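Local coordinates for protein fructose-1,6-bisphosphatase/inositol-1-monophosphatase (Thermotoga maritima, PDB 2P3N) that removes phosphate from inositol 1-phosphate, fructose 1,6-bisphosphate and several other phosphate esters in a magnesium-dependent reaction, working as a homotetramer, at residues G205-F219 against E223-G236. Residues are numbered along the deposited sequence; the frame is centred on the assembly and turned at random.
Sequences GLIIVKEAGGMVTDF and EANAFSKNFIFSNG
Val216 projects from strand 215-217 onto the same sheet face as Phe233, where its CG1 fits between that ring and Phe231 while CG2 rests on Phe233 alone. CG1, set anti to the backbone N (chi1 -175°), lies 3.7 Å from Phe233 CE2 and meets Phe231 at the ring edge. A branched residue suits this place because it is broad enough to reach both rings yet short enough to leave room for helix 205-211. From the helix, Leu206 crosses Phe231 at about a right angle, with CD1 3.7 Å from CE1, while Val209 bears on Phe233.

Strands 215-217 and 230-234 form an antiparallel pair: Met215 and Ser234 exchange two backbone bonds, Met215 N lying 2.7 Å from Ser234 O, and Thr217 and Ile232 exchange two more. Before the pairing begins, Gly213, with its positive phi, closes the helix in a Schellman motif. Along the other edge of strand 215-217, Ala224 N bonds Val216 O at 3.2 Å, and the small Ala224 methyl tucks against the Thr217 backbone.

On the other face Thr217 CG2 lies beside Ile232 CB. Asn230 places CB over the face of the Phe219 ring, its amide plane 23° from that of the ring, while Ile232 CG1 abuts the ring edge, 3.6 Å from CD2. Replacing Phe219 by an alanine is likely to open a gap beside Ile232 and leave the Asn230 side chain freer to turn.

The Schellman turn leads the helix into the edge strand of this inositol monophosphatase-family chain's five-stranded mixed sheet. Asn230 lies about 6 Å, side chain to side chain, from Arg196, which probably binds substrate. Strand 230-234 runs between outermost strand 215-217 and strand 191-195. Helix 239-253 packs on the face carrying Thr217 and Ser234; on the face of Val216 and Phe233, helix 199-211 packs through Val209, and helix 177-185 touches both Val209 and Phe233.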
# COMPACT_ATOMS: atom_id res chain seq x y z
N GLY A 205 -2.93 -20.34 11.79
CA GLY A 205 -4.17 -20.36 11.03
C GLY A 205 -5.27 -21.12 11.73
O GLY A 205 -6.45 -21.00 11.38
N LEU A 206 -4.90 -21.90 12.74
CA LEU A 206 -5.87 -22.68 13.48
C LEU A 206 -6.70 -21.85 14.45
O LEU A 206 -7.93 -21.92 14.44
CB LEU A 206 -5.17 -23.81 14.22
CG LEU A 206 -6.11 -24.77 14.94
CD1 LEU A 206 -5.69 -26.20 14.68
CD2 LEU A 206 -6.11 -24.45 16.42
N ILE A 207 -6.04 -21.05 15.29
CA ILE A 207 -6.77 -20.24 16.25
C ILE A 207 -7.50 -19.10 15.56
O ILE A 207 -8.54 -18.63 16.04
CB ILE A 207 -5.83 -19.67 17.36
CG1 ILE A 207 -6.67 -18.89 18.39
CG2 ILE A 207 -4.76 -18.78 16.74
CD1 ILE A 207 -5.93 -18.54 19.67
N ILE A 208 -6.97 -18.65 14.43
CA ILE A 208 -7.58 -17.57 13.67
C ILE A 208 -8.90 -17.99 13.03
O ILE A 208 -9.83 -17.20 12.94
CB ILE A 208 -6.63 -17.05 12.57
CG1 ILE A 208 -5.48 -16.28 13.21
CG2 ILE A 208 -7.40 -16.16 11.59
CD1 ILE A 208 -4.34 -16.00 12.27
N VAL A 209 -8.98 -19.24 12.58
CA VAL A 209 -10.20 -19.74 11.97
C VAL A 209 -11.29 -19.98 13.03
O VAL A 209 -12.44 -19.61 12.84
CB VAL A 209 -9.96 -21.05 11.22
CG1 VAL A 209 -11.27 -21.55 10.64
CG2 VAL A 209 -8.95 -20.84 10.12
N LYS A 210 -10.92 -20.60 14.14
CA LYS A 210 -11.87 -20.88 15.20
C LYS A 210 -12.32 -19.62 15.93
O LYS A 210 -13.50 -19.51 16.28
CB LYS A 210 -11.26 -21.89 16.18
CG LYS A 210 -10.83 -23.20 15.51
CD LYS A 210 -10.51 -24.31 16.50
CE LYS A 210 -9.30 -23.99 17.35
NZ LYS A 210 -8.94 -25.14 18.24
N GLU A 211 -11.41 -18.68 16.16
CA GLU A 211 -11.78 -17.43 16.83
C GLU A 211 -12.67 -16.59 15.92
O GLU A 211 -13.37 -15.69 16.37
CB GLU A 211 -10.53 -16.63 17.21
CG GLU A 211 -9.90 -17.09 18.50
CD GLU A 211 -10.76 -16.80 19.72
OE1 GLU A 211 -10.92 -17.70 20.56
OE2 GLU A 211 -11.27 -15.66 19.84
N ALA A 212 -12.62 -16.91 14.63
CA ALA A 212 -13.44 -16.23 13.63
C ALA A 212 -14.69 -17.08 13.40
O ALA A 212 -15.32 -16.97 12.35
CB ALA A 212 -12.68 -16.07 12.32
N GLY A 213 -14.99 -17.93 14.39
CA GLY A 213 -16.16 -18.80 14.34
C GLY A 213 -16.17 -20.00 13.39
O GLY A 213 -17.19 -20.68 13.29
N GLY A 214 -15.06 -20.26 12.70
CA GLY A 214 -15.02 -21.38 11.78
C GLY A 214 -14.69 -22.72 12.43
O GLY A 214 -14.67 -22.86 13.65
N MET A 215 -14.44 -23.72 11.59
CA MET A 215 -14.10 -25.06 12.06
C MET A 215 -12.73 -25.48 11.55
O MET A 215 -12.37 -25.21 10.40
CB MET A 215 -15.13 -26.10 11.60
CG MET A 215 -16.45 -26.09 12.35
SD MET A 215 -17.57 -27.35 11.67
CE MET A 215 -17.52 -28.56 12.98
N VAL A 216 -11.99 -26.15 12.42
CA VAL A 216 -10.67 -26.65 12.09
C VAL A 216 -10.66 -28.10 12.57
O VAL A 216 -10.88 -28.38 13.76
CB VAL A 216 -9.56 -25.84 12.81
CG1 VAL A 216 -8.18 -26.32 12.36
CG2 VAL A 216 -9.72 -24.35 12.53
N THR A 217 -10.44 -29.02 11.65
CA THR A 217 -10.42 -30.43 12.01
C THR A 217 -9.50 -31.26 11.13
O THR A 217 -8.94 -30.76 10.15
CB THR A 217 -11.82 -31.05 11.91
OG1 THR A 217 -11.76 -32.41 12.36
CG2 THR A 217 -12.31 -31.05 10.47
N ASP A 218 -9.36 -32.53 11.50
CA ASP A 218 -8.55 -33.47 10.73
C ASP A 218 -9.49 -34.07 9.70
O ASP A 218 -10.66 -33.68 9.61
CB ASP A 218 -8.00 -34.57 11.64
CG ASP A 218 -9.02 -35.65 11.91
OD1 ASP A 218 -10.05 -35.36 12.56
OD2 ASP A 218 -8.78 -36.80 11.46
N PHE A 219 -9.01 -35.03 8.91
CA PHE A 219 -9.85 -35.64 7.89
C PHE A 219 -10.98 -36.52 8.43
O PHE A 219 -11.93 -36.84 7.70
CB PHE A 219 -8.97 -36.44 6.91
CG PHE A 219 -8.18 -35.58 5.96
CD1 PHE A 219 -7.27 -36.15 5.07
CD2 PHE A 219 -8.36 -34.19 5.93
CE1 PHE A 219 -6.55 -35.37 4.17
CE2 PHE A 219 -7.64 -33.40 5.03
CZ PHE A 219 -6.73 -33.99 4.15
N GLU A 223 -12.19 -32.67 15.68
CA GLU A 223 -11.47 -31.42 15.96
C GLU A 223 -9.95 -31.56 16.00
O GLU A 223 -9.41 -32.33 16.80
CB GLU A 223 -11.96 -30.84 17.28
CG GLU A 223 -11.26 -29.56 17.68
CD GLU A 223 -12.00 -28.82 18.75
OE1 GLU A 223 -11.49 -27.78 19.22
OE2 GLU A 223 -13.11 -29.27 19.13
N ALA A 224 -9.27 -30.81 15.15
CA ALA A 224 -7.82 -30.86 15.06
C ALA A 224 -7.09 -29.91 16.01
O ALA A 224 -7.67 -28.95 16.51
CB ALA A 224 -7.38 -30.58 13.63
N ASN A 225 -5.82 -30.21 16.25
CA ASN A 225 -4.97 -29.39 17.11
C ASN A 225 -3.68 -29.13 16.35
O ASN A 225 -3.48 -29.68 15.26
CB ASN A 225 -4.67 -30.11 18.43
CG ASN A 225 -3.80 -31.34 18.25
OD1 ASN A 225 -4.14 -32.27 17.53
ND2 ASN A 225 -2.65 -31.34 18.92
N ALA A 226 -2.81 -28.29 16.91
CA ALA A 226 -1.55 -27.92 16.26
C ALA A 226 -0.71 -29.10 15.77
O ALA A 226 0.18 -28.94 14.93
CB ALA A 226 -0.72 -27.05 17.21
N PHE A 227 -1.00 -30.29 16.28
CA PHE A 227 -0.22 -31.47 15.93
C PHE A 227 -0.94 -32.56 15.13
O PHE A 227 -0.62 -33.74 15.24
CB PHE A 227 0.39 -32.03 17.22
CG PHE A 227 1.12 -30.98 18.03
CD1 PHE A 227 2.40 -30.56 17.66
CD2 PHE A 227 0.49 -30.34 19.09
CE1 PHE A 227 3.04 -29.52 18.33
CE2 PHE A 227 1.12 -29.30 19.77
CZ PHE A 227 2.40 -28.88 19.39
N SER A 228 -1.91 -32.14 14.33
CA SER A 228 -2.67 -33.07 13.49
C SER A 228 -1.98 -33.12 12.13
O SER A 228 -1.34 -32.15 11.72
CB SER A 228 -4.11 -32.59 13.35
OG SER A 228 -4.64 -32.25 14.62
N LYS A 229 -2.11 -34.24 11.42
CA LYS A 229 -1.46 -34.38 10.12
C LYS A 229 -2.29 -33.86 8.94
O LYS A 229 -1.73 -33.35 7.96
CB LYS A 229 -1.08 -35.85 9.89
CG LYS A 229 -2.16 -36.86 10.25
CD LYS A 229 -1.71 -38.29 9.98
CE LYS A 229 -2.78 -39.29 10.40
NZ LYS A 229 -2.38 -40.68 10.09
N ASN A 230 -3.61 -33.99 9.02
CA ASN A 230 -4.50 -33.53 7.96
C ASN A 230 -5.31 -32.38 8.51
O ASN A 230 -5.67 -32.38 9.69
CB ASN A 230 -5.46 -34.64 7.53
CG ASN A 230 -4.92 -36.02 7.78
OD1 ASN A 230 -3.81 -36.36 7.34
ND2 ASN A 230 -5.70 -36.84 8.49
N PHE A 231 -5.62 -31.40 7.66
CA PHE A 231 -6.37 -30.24 8.11
C PHE A 231 -7.49 -29.76 7.20
O PHE A 231 -7.32 -29.64 5.99
CB PHE A 231 -5.42 -29.08 8.38
CG PHE A 231 -4.76 -29.14 9.72
CD1 PHE A 231 -5.44 -28.70 10.85
CD2 PHE A 231 -3.49 -29.65 9.87
CE1 PHE A 231 -4.86 -28.78 12.09
CE2 PHE A 231 -2.90 -29.73 11.11
CZ PHE A 231 -3.59 -29.30 12.23
N ILE A 232 -8.63 -29.49 7.82
CA ILE A 232 -9.79 -29.00 7.11
C ILE A 232 -10.29 -27.74 7.79
O ILE A 232 -10.81 -27.80 8.91
CB ILE A 232 -10.94 -30.05 7.10
CG1 ILE A 232 -10.45 -31.35 6.44
CG2 ILE A 232 -12.16 -29.50 6.34
CD1 ILE A 232 -11.48 -32.47 6.43
N PHE A 233 -10.11 -26.60 7.13
CA PHE A 233 -10.56 -25.31 7.65
C PHE A 233 -11.86 -24.95 6.93
O PHE A 233 -11.94 -25.07 5.70
CB PHE A 233 -9.53 -24.21 7.40
CG PHE A 233 -8.19 -24.46 8.05
CD1 PHE A 233 -7.25 -25.28 7.43
CD2 PHE A 233 -7.88 -23.89 9.28
CE1 PHE A 233 -6.01 -25.50 8.02
CE2 PHE A 233 -6.64 -24.11 9.88
CZ PHE A 233 -5.70 -24.92 9.25
N SER A 234 -12.86 -24.51 7.67
CA SER A 234 -14.13 -24.17 7.04
C SER A 234 -14.94 -23.16 7.85
O SER A 234 -14.63 -22.89 9.01
CB SER A 234 -14.94 -25.46 6.85
OG SER A 234 -15.80 -25.39 5.72
N ASN A 235 -15.97 -22.61 7.23
CA ASN A 235 -16.86 -21.66 7.90
C ASN A 235 -17.78 -22.39 8.87
O ASN A 235 -18.60 -21.77 9.54
CB ASN A 235 -17.70 -20.89 6.88
CG ASN A 235 -18.34 -21.80 5.84
OD1 ASN A 235 -18.58 -22.98 6.10
ND2 ASN A 235 -18.64 -21.25 4.67
N GLY A 236 -17.65 -23.72 8.92
CA GLY A 236 -18.49 -24.51 9.80
C GLY A 236 -19.90 -24.66 9.26
O GLY A 236 -20.81 -25.00 10.00